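Local coordinates for protein Phosphoglucosamine/phosphogalactosamine mutase (Sulfolobus tokodaii, PDB 2F7L) that interconverts glucosamine 6-phosphate and glucosamine 1-phosphate, and the galactosamine pair, for the synthesis of UDP-GlcNAc and UDP-GalNAc, with one magnesium ion per subunit, at residues Asp243-Ile248 / Tyr338-Ala343; Met73-Ala78 / Asn181-Leu186; Asn157-His162 / Gly342-Ala347; Asp311-Val316 / Gly330-Pro335. All blocks are in the same frame, centred on the assembly; numbering follows the deposited sequence.

Contact 1 of 4, residues Asp243-Ile248 / Tyr338-Ala343; sequences DADRAI and YVRDGA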
loop_
_atom_site.group_PDB
_atom_site.type_symbol
_atom_site.label_atom_id
_atom_site.label_comp_id
_atom_site.label_asym_id
_atom_site.label_seq_id
_atom_site.Cartn_x
_atom_site.Cartn_y
_atom_site.Cartn_z
ATOM N N ASP A 243 4.139 2.626 7.566
ATOM C CA ASP A 243 5.096 3.360 6.747
ATOM C C ASP A 243 4.437 4.309 5.724
ATOM O O ASP A 243 5.069 4.767 4.757
ATOM C CB ASP A 243 6.102 2.396 6.072
ATOM C CG ASP A 243 5.450 1.423 5.125
ATOM O OD1 ASP A 243 6.174 0.758 4.354
ATOM O OD2 ASP A 243 4.210 1.312 5.149
ATOM N N ALA A 244 3.161 4.598 5.978
ATOM C CA ALA A 244 2.327 5.511 5.196
ATOM C C ALA A 244 2.227 5.353 3.700
ATOM O O ALA A 244 2.128 6.343 2.986
ATOM C CB ALA A 244 2.689 6.956 5.526
ATOM N N ASP A 245 2.234 4.124 3.206
ATOM C CA ASP A 245 2.080 3.960 1.770
ATOM C C ASP A 245 0.589 3.748 1.499
ATOM O O ASP A 245 0.144 3.594 0.365
ATOM C CB ASP A 245 2.929 2.793 1.237
ATOM C CG ASP A 245 2.871 1.579 2.114
ATOM O OD1 ASP A 245 1.901 1.485 2.900
ATOM O OD2 ASP A 245 3.788 0.720 2.009
ATOM N N ARG A 246 -0.187 3.772 2.569
ATOM C CA ARG A 246 -1.625 3.606 2.467
ATOM C C ARG A 246 -2.359 4.827 3.012
ATOM O O ARG A 246 -1.849 5.540 3.877
ATOM C CB ARG A 246 -2.053 2.347 3.225
ATOM C CG ARG A 246 -2.593 1.281 2.328
ATOM C CD ARG A 246 -2.061 -0.070 2.676
ATOM N NE ARG A 246 -2.335 -0.451 4.048
ATOM C CZ ARG A 246 -2.563 -1.705 4.428
ATOM N NH1 ARG A 246 -2.560 -2.679 3.526
ATOM N NH2 ARG A 246 -2.761 -1.997 5.713
ATOM N N ALA A 247 -3.554 5.067 2.494
ATOM C CA ALA A 247 -4.349 6.197 2.938
ATOM C C ALA A 247 -5.853 5.922 2.851
ATOM O O ALA A 247 -6.405 5.841 1.754
ATOM C CB ALA A 247 -3.998 7.434 2.104
ATOM N N ILE A 248 -6.525 5.736 3.982
ATOM C CA ILE A 248 -7.962 5.563 3.901
ATOM C C ILE A 248 -8.578 6.792 4.567
ATOM O O ILE A 248 -8.141 7.221 5.638
ATOM C CB ILE A 248 -8.479 4.237 4.541
ATOM C CG1 ILE A 248 -7.946 4.077 5.940
ATOM C CG2 ILE A 248 -8.096 3.032 3.672
ATOM C CD1 ILE A 248 -8.430 2.814 6.563
ATOM N N TYR A 338 5.031 5.500 -9.295
ATOM C CA TYR A 338 4.215 4.313 -9.492
ATOM C C TYR A 338 3.780 3.587 -8.231
ATOM O O TYR A 338 2.871 2.756 -8.288
ATOM C CB TYR A 338 4.939 3.325 -10.408
ATOM C CG TYR A 338 5.076 3.835 -11.820
ATOM C CD1 TYR A 338 3.943 4.027 -12.638
ATOM C CD2 TYR A 338 6.325 4.196 -12.324
ATOM C CE1 TYR A 338 4.068 4.569 -13.892
ATOM C CE2 TYR A 338 6.454 4.733 -13.575
ATOM C CZ TYR A 338 5.333 4.919 -14.342
ATOM O OH TYR A 338 5.508 5.485 -15.566
ATOM N N VAL A 339 4.409 3.895 -7.102
ATOM C CA VAL A 339 4.069 3.233 -5.848
ATOM C C VAL A 339 2.922 3.888 -5.090
ATOM O O VAL A 339 2.534 5.009 -5.393
ATOM C CB VAL A 339 5.315 3.142 -4.892
ATOM C CG1 VAL A 339 6.389 2.227 -5.509
ATOM C CG2 VAL A 339 5.869 4.536 -4.599
ATOM N N ARG A 340 2.372 3.168 -4.117
ATOM C CA ARG A 340 1.294 3.681 -3.285
ATOM C C ARG A 340 1.887 4.811 -2.468
ATOM O O ARG A 340 2.919 4.624 -1.833
ATOM C CB ARG A 340 0.822 2.614 -2.317
ATOM C CG ARG A 340 1.006 1.230 -2.815
ATOM C CD ARG A 340 0.582 0.296 -1.759
ATOM N NE ARG A 340 1.722 -0.258 -1.044
ATOM C CZ ARG A 340 1.604 -1.115 -0.036
ATOM N NH1 ARG A 340 0.390 -1.498 0.370
ATOM N NH2 ARG A 340 2.689 -1.598 0.550
ATOM N N ASP A 341 1.220 5.963 -2.446
ATOM C CA ASP A 341 1.731 7.125 -1.730
ATOM C C ASP A 341 0.620 7.854 -0.967
ATOM O O ASP A 341 -0.112 8.652 -1.540
ATOM C CB ASP A 341 2.397 8.049 -2.756
ATOM C CG ASP A 341 3.205 9.149 -2.120
ATOM O OD1 ASP A 341 2.684 9.830 -1.207
ATOM O OD2 ASP A 341 4.362 9.351 -2.543
ATOM N N GLY A 342 0.511 7.587 0.333
ATOM C CA GLY A 342 -0.522 8.199 1.162
ATOM C C GLY A 342 -0.632 9.721 1.177
ATOM O O GLY A 342 -1.732 10.282 1.101
ATOM N N ALA A 343 0.495 10.412 1.300
ATOM C CA ALA A 343 0.438 11.858 1.309
ATOM C C ALA A 343 0.031 12.281 -0.078
ATOM O O ALA A 343 -0.809 13.177 -0.227
ATOM C CB ALA A 343 1.787 12.467 1.663
#
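Gly-342 makes the tight part of the contact, against the loop that carries Ala-244 and Ala-247. Its N donates a weak hydrogen bond to Ala-244 O, 3.3 Å away and bent at 141°. Its CA lies 3.7 Å from Ala-247 CB. With no side chain at Gly-342, the first turn of helix 342-356 can come this near to the loop. Asp-341 stands at the N-cap just before it, and its OD1 accepts a bond from Met-344 N.

The charged side is buried too and is no solvent side, but its groups meet without a directed N-H. Asp-245 and Arg-340 run side by side and point the same way. Asp-245 has CG between its backbone N and carbonyl carbon (chi1 43°), and this brings the carboxylate over one face of the Arg-340 guanidinium. Asp-245 OD2 is 3.0 Å from Arg-340 NH2, but well out of the guanidinium plane, so the salt bridge rests on charge. Arg-246 comes alongside with CD 3.7 Å from Arg-340 NH1, and the two guanidinium planes are almost perpendicular.

Each end of the salt bridge has a second partner: Asp-8 for Arg-340, Lys-107 for Asp-245. Asp-243 and Asp-245, with Asp-241, probably bind magnesium. Arg-340 also approaches Ser-97, the probable phosphoserine intermediate, unphosphorylated here. The site is consistent with the metal-binding loop of a phosphohexose mutase.

Contact 2 of 4, residues Met73-Ala78 / Asn181-Leu186; sequences MAPTPA and NSVGAL
Ala-74 and Val-183 mark the nearest backbones, with their CA atoms 5.4 Å apart, where the end of strand 67-73 turns into helix 76-86 and faces a short 3-10 turn. Val-183 is the central side chain. Its two methyls split between neighbours on the other segment. CG2 rests on Met-73 CB at 3.5 Å. CG1 packs on the Pro-75 ring, though its exact placement is uncertain, and the two side chains cross at a slant.

Leu-186 adds a second apolar point one turn later. Its CG stands beside the backbone N (chi1 -52°), and the branch reaches back toward the strand end. There Leu-186 CD1 comes within 3.4 Å of Met-73 O and 4.1 Å of Met-73 CB. The thioether of Met-73 leads away, leaving its CB to do the touching. Further on, Pro-75 CG lies 4.2 Å from Gly-184 CA.

No hydrogen bond joins the two segments. Both are tied instead to the nearby loop of the probable magnesium site: Ser-182 OG bonds to Gly-242 O, and Thr-76 OG1 to Asp-243 OD1. Pro-75 holds the N-cap position of helix 76-86. The contact is thus an apolar joint between the first and second alpha/beta/alpha domains, beside that site.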
loop_
_atom_site.group_PDB
_atom_site.type_symbol
_atom_site.label_atom_id
_atom_site.label_comp_id
_atom_site.label_asym_id
_atom_site.label_seq_id
_atom_site.Cartn_x
_atom_site.Cartn_y
_atom_site.Cartn_z
ATOM N N MET A 73 14.286 8.114 9.430
ATOM C CA MET A 73 12.883 7.697 9.409
ATOM C C MET A 73 12.018 8.415 8.373
ATOM O O MET A 73 12.026 9.644 8.299
ATOM C CB MET A 73 12.239 7.906 10.773
ATOM C CG MET A 73 12.781 7.048 11.865
ATOM S SD MET A 73 11.778 7.270 13.354
ATOM C CE MET A 73 12.761 8.645 14.128
ATOM N N ALA A 74 11.246 7.661 7.595
ATOM C CA ALA A 74 10.395 8.301 6.611
ATOM C C ALA A 74 9.371 7.361 6.031
ATOM O O ALA A 74 9.474 6.158 6.191
ATOM C CB ALA A 74 11.255 8.867 5.481
ATOM N N PRO A 75 8.323 7.905 5.408
ATOM C CA PRO A 75 7.333 7.015 4.807
ATOM C C PRO A 75 8.085 6.242 3.700
ATOM O O PRO A 75 9.086 6.741 3.153
ATOM C CB PRO A 75 6.309 7.998 4.232
ATOM C CG PRO A 75 6.303 9.063 5.220
ATOM C CD PRO A 75 7.767 9.262 5.570
ATOM N N THR A 76 7.624 5.032 3.378
ATOM C CA THR A 76 8.276 4.247 2.321
ATOM C C THR A 76 8.170 4.961 0.970
ATOM O O THR A 76 9.150 5.015 0.229
ATOM C CB THR A 76 7.701 2.808 2.244
ATOM O OG1 THR A 76 8.029 2.118 3.454
ATOM C CG2 THR A 76 8.293 2.041 1.084
ATOM N N PRO A 77 6.989 5.522 0.641
ATOM C CA PRO A 77 6.842 6.235 -0.633
ATOM C C PRO A 77 7.935 7.325 -0.702
ATOM O O PRO A 77 8.478 7.607 -1.784
ATOM C CB PRO A 77 5.454 6.882 -0.534
ATOM C CG PRO A 77 4.741 6.125 0.495
ATOM C CD PRO A 77 5.796 5.711 1.486
ATOM N N ALA A 78 8.225 7.937 0.451
ATOM C CA ALA A 78 9.245 8.978 0.560
ATOM C C ALA A 78 10.655 8.450 0.264
ATOM O O ALA A 78 11.398 9.044 -0.525
ATOM C CB ALA A 78 9.217 9.588 1.947
ATOM N N ASN A 181 0.783 6.836 15.068
ATOM C CA ASN A 181 1.980 6.886 15.902
ATOM C C ASN A 181 3.263 6.616 15.132
ATOM O O ASN A 181 4.311 6.339 15.724
ATOM C CB ASN A 181 1.825 5.899 17.039
ATOM C CG ASN A 181 0.778 6.331 18.007
ATOM O OD1 ASN A 181 -0.150 5.585 18.341
ATOM N ND2 ASN A 181 0.912 7.555 18.474
ATOM N N SER A 182 3.179 6.725 13.812
ATOM C CA SER A 182 4.329 6.478 12.994
ATOM C C SER A 182 4.783 7.543 11.988
ATOM O O SER A 182 4.222 8.633 11.827
ATOM C CB SER A 182 4.134 5.155 12.277
ATOM O OG SER A 182 5.279 4.839 11.510
ATOM N N VAL A 183 5.839 7.164 11.296
ATOM C CA VAL A 183 6.527 7.957 10.301
ATOM C C VAL A 183 5.667 8.856 9.387
ATOM O O VAL A 183 6.149 9.844 8.836
ATOM C CB VAL A 183 7.454 6.960 9.523
ATOM C CG1 VAL A 183 7.061 6.846 8.064
ATOM C CG2 VAL A 183 8.911 7.343 9.738
ATOM N N GLY A 184 4.391 8.535 9.235
ATOM C CA GLY A 184 3.534 9.355 8.385
ATOM C C GLY A 184 3.337 10.749 8.965
ATOM O O GLY A 184 2.967 11.680 8.260
ATOM N N ALA A 185 3.583 10.895 10.261
ATOM C CA ALA A 185 3.438 12.188 10.920
ATOM C C ALA A 185 4.560 13.162 10.519
ATOM O O ALA A 185 4.467 14.357 10.780
ATOM C CB ALA A 185 3.433 11.997 12.443
ATOM N N LEU A 186 5.616 12.658 9.893
ATOM C CA LEU A 186 6.740 13.503 9.502
ATOM C C LEU A 186 6.511 14.144 8.151
ATOM O O LEU A 186 7.315 14.971 7.718
ATOM C CB LEU A 186 8.043 12.698 9.407
ATOM C CG LEU A 186 8.439 11.853 10.605
ATOM C CD1 LEU A 186 9.683 11.026 10.299
ATOM C CD2 LEU A 186 8.653 12.767 11.787
#

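Contact 3 of 4, residues Asn157-His162 / Gly342-Ala347; sequences NGILSH and GAMSFA
Next to His-162, which touches Met-344 across the contact, the carbonyl oxygen of Gly-158 is gripped twice by one residue. Ser-161 OG donates to Gly-158 O at 2.7 Å. Ser-161 N, chiefly bonded to Asn-157 O, adds a weak bond to the same Gly-158 oxygen. The hydroxyl arrives 25° out of the carbonyl plane, at a C=O...donor angle of 137°. It also sits above the centre of one face of the His-162 ring. These bonds finish helix 151-160 and lie on its own segment.

Across the contact the touches are apolar, apart from a sulfur beside the His-162 ring. Ile-159 is the centre, and its CA and that of Met-344 are 5.6 Å apart, the nearest such pair. Its two branches divide the work. Ile-159 CD1 touches Ala-343 CB at 3.4 Å. Ile-159 CG2 meets Met-344 CE at 3.4 Å and, one turn along helix 342-356, Ala-347 CB at 3.8 Å.

Met-344 slides past Ile-159 in the opposite direction. Its chain turns at chi2 (69°) and again at chi3, which folds the methyl back over the isoleucine. The sulfur lies obliquely to the histidine ring, with Met-344 SD 4.3 Å from His-162 CD2. His-336 also touches both Ile-159 and Met-344.

Thus the end of helix 151-160 in domain II meets the start of helix 342-356 in domain III. No hydrogen bond crosses. The chemistry implies that shape and dispersion join these segments, while Gly-158 O and the Ser-161 hydroxyl pair within their own segment and His-162 O bonds to Lys-273.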
loop_
_atom_site.group_PDB
_atom_site.type_symbol
_atom_site.label_atom_id
_atom_site.label_comp_id
_atom_site.label_asym_id
_atom_site.label_seq_id
_atom_site.Cartn_x
_atom_site.Cartn_y
_atom_site.Cartn_z
ATOM N N ASN A 157 7.882 18.390 -1.500
ATOM C CA ASN A 157 7.909 19.269 -2.657
ATOM C C ASN A 157 7.459 18.521 -3.893
ATOM O O ASN A 157 6.707 19.044 -4.718
ATOM C CB ASN A 157 9.316 19.784 -2.877
ATOM C CG ASN A 157 9.872 20.488 -1.654
ATOM O OD1 ASN A 157 11.082 20.425 -1.396
ATOM N ND2 ASN A 157 9.004 21.179 -0.897
ATOM N N GLY A 158 7.941 17.293 -4.026
ATOM C CA GLY A 158 7.558 16.492 -5.167
ATOM C C GLY A 158 6.051 16.352 -5.194
ATOM O O GLY A 158 5.433 16.521 -6.235
ATOM N N ILE A 159 5.455 16.046 -4.044
ATOM C CA ILE A 159 4.014 15.878 -3.966
ATOM C C ILE A 159 3.297 17.185 -4.319
ATOM O O ILE A 159 2.396 17.194 -5.166
ATOM C CB ILE A 159 3.578 15.449 -2.543
ATOM C CG1 ILE A 159 4.131 14.053 -2.217
ATOM C CG2 ILE A 159 2.048 15.514 -2.421
ATOM C CD1 ILE A 159 3.938 13.637 -0.755
ATOM N N LEU A 160 3.705 18.279 -3.665
ATOM C CA LEU A 160 3.104 19.596 -3.892
ATOM C C LEU A 160 3.164 20.059 -5.343
ATOM O O LEU A 160 2.322 20.821 -5.803
ATOM C CB LEU A 160 3.765 20.642 -2.996
ATOM C CG LEU A 160 3.508 20.415 -1.500
ATOM C CD1 LEU A 160 4.421 21.320 -0.655
ATOM C CD2 LEU A 160 2.020 20.637 -1.188
ATOM N N SER A 161 4.148 19.576 -6.077
ATOM C CA SER A 161 4.302 19.973 -7.457
ATOM C C SER A 161 3.202 19.457 -8.381
ATOM O O SER A 161 3.219 19.735 -9.577
ATOM C CB SER A 161 5.648 19.495 -7.970
ATOM O OG SER A 161 5.561 18.142 -8.347
ATOM N N HIS A 162 2.243 18.714 -7.853
ATOM C CA HIS A 162 1.183 18.185 -8.715
ATOM C C HIS A 162 -0.229 18.677 -8.436
ATOM O O HIS A 162 -1.175 18.180 -9.045
ATOM C CB HIS A 162 1.189 16.658 -8.688
ATOM C CG HIS A 162 2.462 16.055 -9.191
ATOM N ND1 HIS A 162 2.860 16.148 -10.505
ATOM C CD2 HIS A 162 3.421 15.345 -8.554
ATOM C CE1 HIS A 162 4.012 15.517 -10.657
ATOM N NE2 HIS A 162 4.373 15.022 -9.489
ATOM N N GLY A 342 0.511 7.587 0.333
ATOM C CA GLY A 342 -0.522 8.199 1.162
ATOM C C GLY A 342 -0.632 9.721 1.177
ATOM O O GLY A 342 -1.732 10.282 1.101
ATOM N N ALA A 343 0.495 10.412 1.300
ATOM C CA ALA A 343 0.438 11.858 1.309
ATOM C C ALA A 343 0.031 12.281 -0.078
ATOM O O ALA A 343 -0.809 13.177 -0.227
ATOM C CB ALA A 343 1.787 12.467 1.663
ATOM N N MET A 344 0.598 11.635 -1.098
ATOM C CA MET A 344 0.245 12.021 -2.457
ATOM C C MET A 344 -1.258 11.941 -2.610
ATOM O O MET A 344 -1.869 12.775 -3.278
ATOM C CB MET A 344 0.896 11.120 -3.503
ATOM C CG MET A 344 0.662 11.582 -4.956
ATOM S SD MET A 344 1.514 13.121 -5.421
ATOM C CE MET A 344 0.250 14.352 -5.048
ATOM N N SER A 345 -1.847 10.934 -1.974
ATOM C CA SER A 345 -3.274 10.718 -2.048
ATOM C C SER A 345 -4.037 11.788 -1.316
ATOM O O SER A 345 -5.034 12.288 -1.824
ATOM C CB SER A 345 -3.612 9.360 -1.465
ATOM O OG SER A 345 -2.889 8.365 -2.144
ATOM N N PHE A 346 -3.580 12.118 -0.115
ATOM C CA PHE A 346 -4.229 13.139 0.697
ATOM C C PHE A 346 -4.269 14.486 -0.056
ATOM O O PHE A 346 -5.259 15.227 0.012
ATOM C CB PHE A 346 -3.473 13.300 2.016
ATOM C CG PHE A 346 -3.860 14.528 2.791
ATOM C CD1 PHE A 346 -5.034 14.566 3.523
ATOM C CD2 PHE A 346 -3.044 15.653 2.787
ATOM C CE1 PHE A 346 -5.391 15.701 4.245
ATOM C CE2 PHE A 346 -3.397 16.794 3.505
ATOM C CZ PHE A 346 -4.575 16.814 4.235
ATOM N N ALA A 347 -3.185 14.790 -0.768
ATOM C CA ALA A 347 -3.076 16.022 -1.541
ATOM C C ALA A 347 -4.035 16.017 -2.736
ATOM O O ALA A 347 -4.705 17.020 -3.022
ATOM C CB ALA A 347 -1.638 16.208 -2.036
#

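Contact 4 of 4, residues Asp311-Val316 / Gly330-Pro335; sequences DIAHKV and GFMYPP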
loop_
_atom_site.group_PDB
_atom_site.type_symbol
_atom_site.label_atom_id
_atom_site.label_comp_id
_atom_site.label_asym_id
_atom_site.label_seq_id
_atom_site.Cartn_x
_atom_site.Cartn_y
_atom_site.Cartn_z
ATOM N N ASP A 311 3.292 -5.599 -7.428
ATOM C CA ASP A 311 2.883 -6.033 -8.757
ATOM C C ASP A 311 2.118 -4.930 -9.471
ATOM O O ASP A 311 2.390 -4.623 -10.628
ATOM C CB ASP A 311 2.010 -7.278 -8.643
ATOM C CG ASP A 311 2.823 -8.559 -8.479
ATOM O OD1 ASP A 311 2.334 -9.483 -7.768
ATOM O OD2 ASP A 311 3.931 -8.640 -9.074
ATOM N N ILE A 312 1.150 -4.343 -8.785
ATOM C CA ILE A 312 0.354 -3.273 -9.357
ATOM C C ILE A 312 1.262 -2.139 -9.817
ATOM O O ILE A 312 1.160 -1.672 -10.950
ATOM C CB ILE A 312 -0.660 -2.722 -8.319
ATOM C CG1 ILE A 312 -1.736 -3.773 -8.051
ATOM C CG2 ILE A 312 -1.248 -1.377 -8.783
ATOM C CD1 ILE A 312 -2.733 -3.357 -6.987
ATOM N N ALA A 313 2.150 -1.693 -8.933
ATOM C CA ALA A 313 3.054 -0.601 -9.269
ATOM C C ALA A 313 3.691 -0.905 -10.612
ATOM O O ALA A 313 3.725 -0.049 -11.488
ATOM C CB ALA A 313 4.117 -0.424 -8.180
ATOM N N HIS A 314 4.172 -2.129 -10.785
ATOM C CA HIS A 314 4.781 -2.521 -12.055
ATOM C C HIS A 314 3.766 -2.545 -13.221
ATOM O O HIS A 314 4.032 -2.004 -14.287
ATOM C CB HIS A 314 5.473 -3.878 -11.904
ATOM C CG HIS A 314 6.788 -3.808 -11.186
ATOM N ND1 HIS A 314 7.852 -3.060 -11.646
ATOM C CD2 HIS A 314 7.220 -4.413 -10.052
ATOM C CE1 HIS A 314 8.880 -3.209 -10.830
ATOM N NE2 HIS A 314 8.525 -4.026 -9.855
ATOM N N LYS A 315 2.601 -3.153 -13.021
ATOM C CA LYS A 315 1.597 -3.185 -14.073
ATOM C C LYS A 315 1.199 -1.767 -14.481
ATOM O O LYS A 315 1.052 -1.475 -15.655
ATOM C CB LYS A 315 0.357 -3.965 -13.619
ATOM C CG LYS A 315 -0.637 -4.261 -14.738
ATOM C CD LYS A 315 -1.811 -5.091 -14.263
ATOM C CE LYS A 315 -2.937 -5.120 -15.290
ATOM N NZ LYS A 315 -2.515 -5.706 -16.594
ATOM N N VAL A 316 1.014 -0.872 -13.523
ATOM C CA VAL A 316 0.663 0.486 -13.908
ATOM C C VAL A 316 1.780 1.018 -14.814
ATOM O O VAL A 316 1.511 1.492 -15.925
ATOM C CB VAL A 316 0.486 1.425 -12.696
ATOM C CG1 VAL A 316 0.123 2.823 -13.178
ATOM C CG2 VAL A 316 -0.603 0.909 -11.806
ATOM N N GLY A 330 -3.783 3.238 -0.306
ATOM C CA GLY A 330 -2.718 2.982 -1.260
ATOM C C GLY A 330 -3.247 3.105 -2.681
ATOM O O GLY A 330 -4.031 2.304 -3.186
ATOM N N PHE A 331 -2.774 4.161 -3.311
ATOM C CA PHE A 331 -3.159 4.566 -4.639
ATOM C C PHE A 331 -1.865 5.007 -5.353
ATOM O O PHE A 331 -1.002 5.651 -4.738
ATOM C CB PHE A 331 -4.134 5.738 -4.458
ATOM C CG PHE A 331 -4.521 6.422 -5.726
ATOM C CD1 PHE A 331 -5.563 5.930 -6.509
ATOM C CD2 PHE A 331 -3.845 7.567 -6.141
ATOM C CE1 PHE A 331 -5.924 6.572 -7.680
ATOM C CE2 PHE A 331 -4.195 8.215 -7.310
ATOM C CZ PHE A 331 -5.236 7.722 -8.086
ATOM N N MET A 332 -1.716 4.662 -6.631
ATOM C CA MET A 332 -0.514 5.052 -7.381
ATOM C C MET A 332 -0.809 6.129 -8.417
ATOM O O MET A 332 -1.646 5.941 -9.284
ATOM C CB MET A 332 0.136 3.837 -8.056
ATOM C CG MET A 332 -0.746 2.590 -8.131
ATOM S SD MET A 332 -0.961 1.626 -6.577
ATOM C CE MET A 332 0.539 0.540 -6.747
ATOM N N TYR A 333 -0.113 7.258 -8.302
ATOM C CA TYR A 333 -0.282 8.405 -9.199
ATOM C C TYR A 333 0.993 8.547 -10.030
ATOM O O TYR A 333 1.937 9.201 -9.616
ATOM C CB TYR A 333 -0.532 9.666 -8.360
ATOM C CG TYR A 333 -0.940 10.874 -9.161
ATOM C CD1 TYR A 333 -2.011 10.812 -10.043
ATOM C CD2 TYR A 333 -0.220 12.056 -9.085
ATOM C CE1 TYR A 333 -2.343 11.906 -10.851
ATOM C CE2 TYR A 333 -0.535 13.153 -9.875
ATOM C CZ TYR A 333 -1.592 13.076 -10.767
ATOM O OH TYR A 333 -1.848 14.131 -11.624
ATOM N N PRO A 334 1.025 7.928 -11.223
ATOM C CA PRO A 334 2.163 7.934 -12.154
ATOM C C PRO A 334 2.955 9.216 -12.281
ATOM O O PRO A 334 4.165 9.208 -12.120
ATOM C CB PRO A 334 1.537 7.484 -13.466
ATOM C CG PRO A 334 0.557 6.481 -12.985
ATOM C CD PRO A 334 -0.103 7.191 -11.813
ATOM N N PRO A 335 2.291 10.338 -12.588
ATOM C CA PRO A 335 3.064 11.577 -12.704
ATOM C C PRO A 335 4.018 11.792 -11.529
ATOM O O PRO A 335 5.101 12.336 -11.709
ATOM C CB PRO A 335 1.983 12.659 -12.828
ATOM C CG PRO A 335 0.725 11.974 -12.373
ATOM C CD PRO A 335 0.866 10.587 -12.860
#
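Ile-312 makes the first touch, with its CG2 methyl 3.3 Å from Met-332 CE. This methyl stands opposite the backbone N and projects to the strand side. The two side chains cross at about a right angle, and Met-332 SD follows at 3.7 Å from the same Ile-312 CG2. Ala-313 comes next. Its CB lies 4.0 Å from Met-332 CE, so the methionine methyl rests against two successive residues of the helix. His-314 and Lys-315 are on other faces: His-314 bonds to Glu-115 O, and Lys-315 pairs with Glu-319.

The helix returns to the strand at Val-316, where the two methyls part. Val-316 CG2 packs on Met-332 CG at 4.0 Å. Val-316 CG1 reaches Pro-334 CG at 3.7 Å, beyond the end of the strand. There the valine and proline side chains cross nearly square.

Met-332 is the shared partner of all three helix residues. Its chain bends at chi2 (-76°) and again at chi3, which carries the tip along the helix from Val-316 back to Ile-312. The short axes of 311-316 and 330-332 approach to 9.7 Å and run nearly parallel, 20° apart.

Helix 309-318 is the connection of a beta-alpha-beta crossover in domain III, between strands 301-305 and 323-326. Here it covers the edge strand 329-332 of the same sheet. The chemistry implies that, across these two segments, the join is made by apolar side-chain packing with no polar bond, and that the helix's polar residues turn to other partners.

In the fold
Contact 1 is the hub, about 6 Å from the chain centre. It touches all the others, and its centre lies 10 or 11 Å from theirs. Along the chain, contact 2 closes before contact 1 opens, and it crosses with contact 3. Contacts 1 and 3 end on the same stretch, sharing Gly-342 and Ala-343 of helix 342-356. Contact 4 lies in sequence within the spans of both. It is local to domain III, and strand 329-332 leads from it to that helix. Contact 2 joins the first and second domains; contacts 1 and 3 join the second and third. Contacts 1, 2 and 3 together bring three alpha/beta/alpha domains around the probable magnesium site.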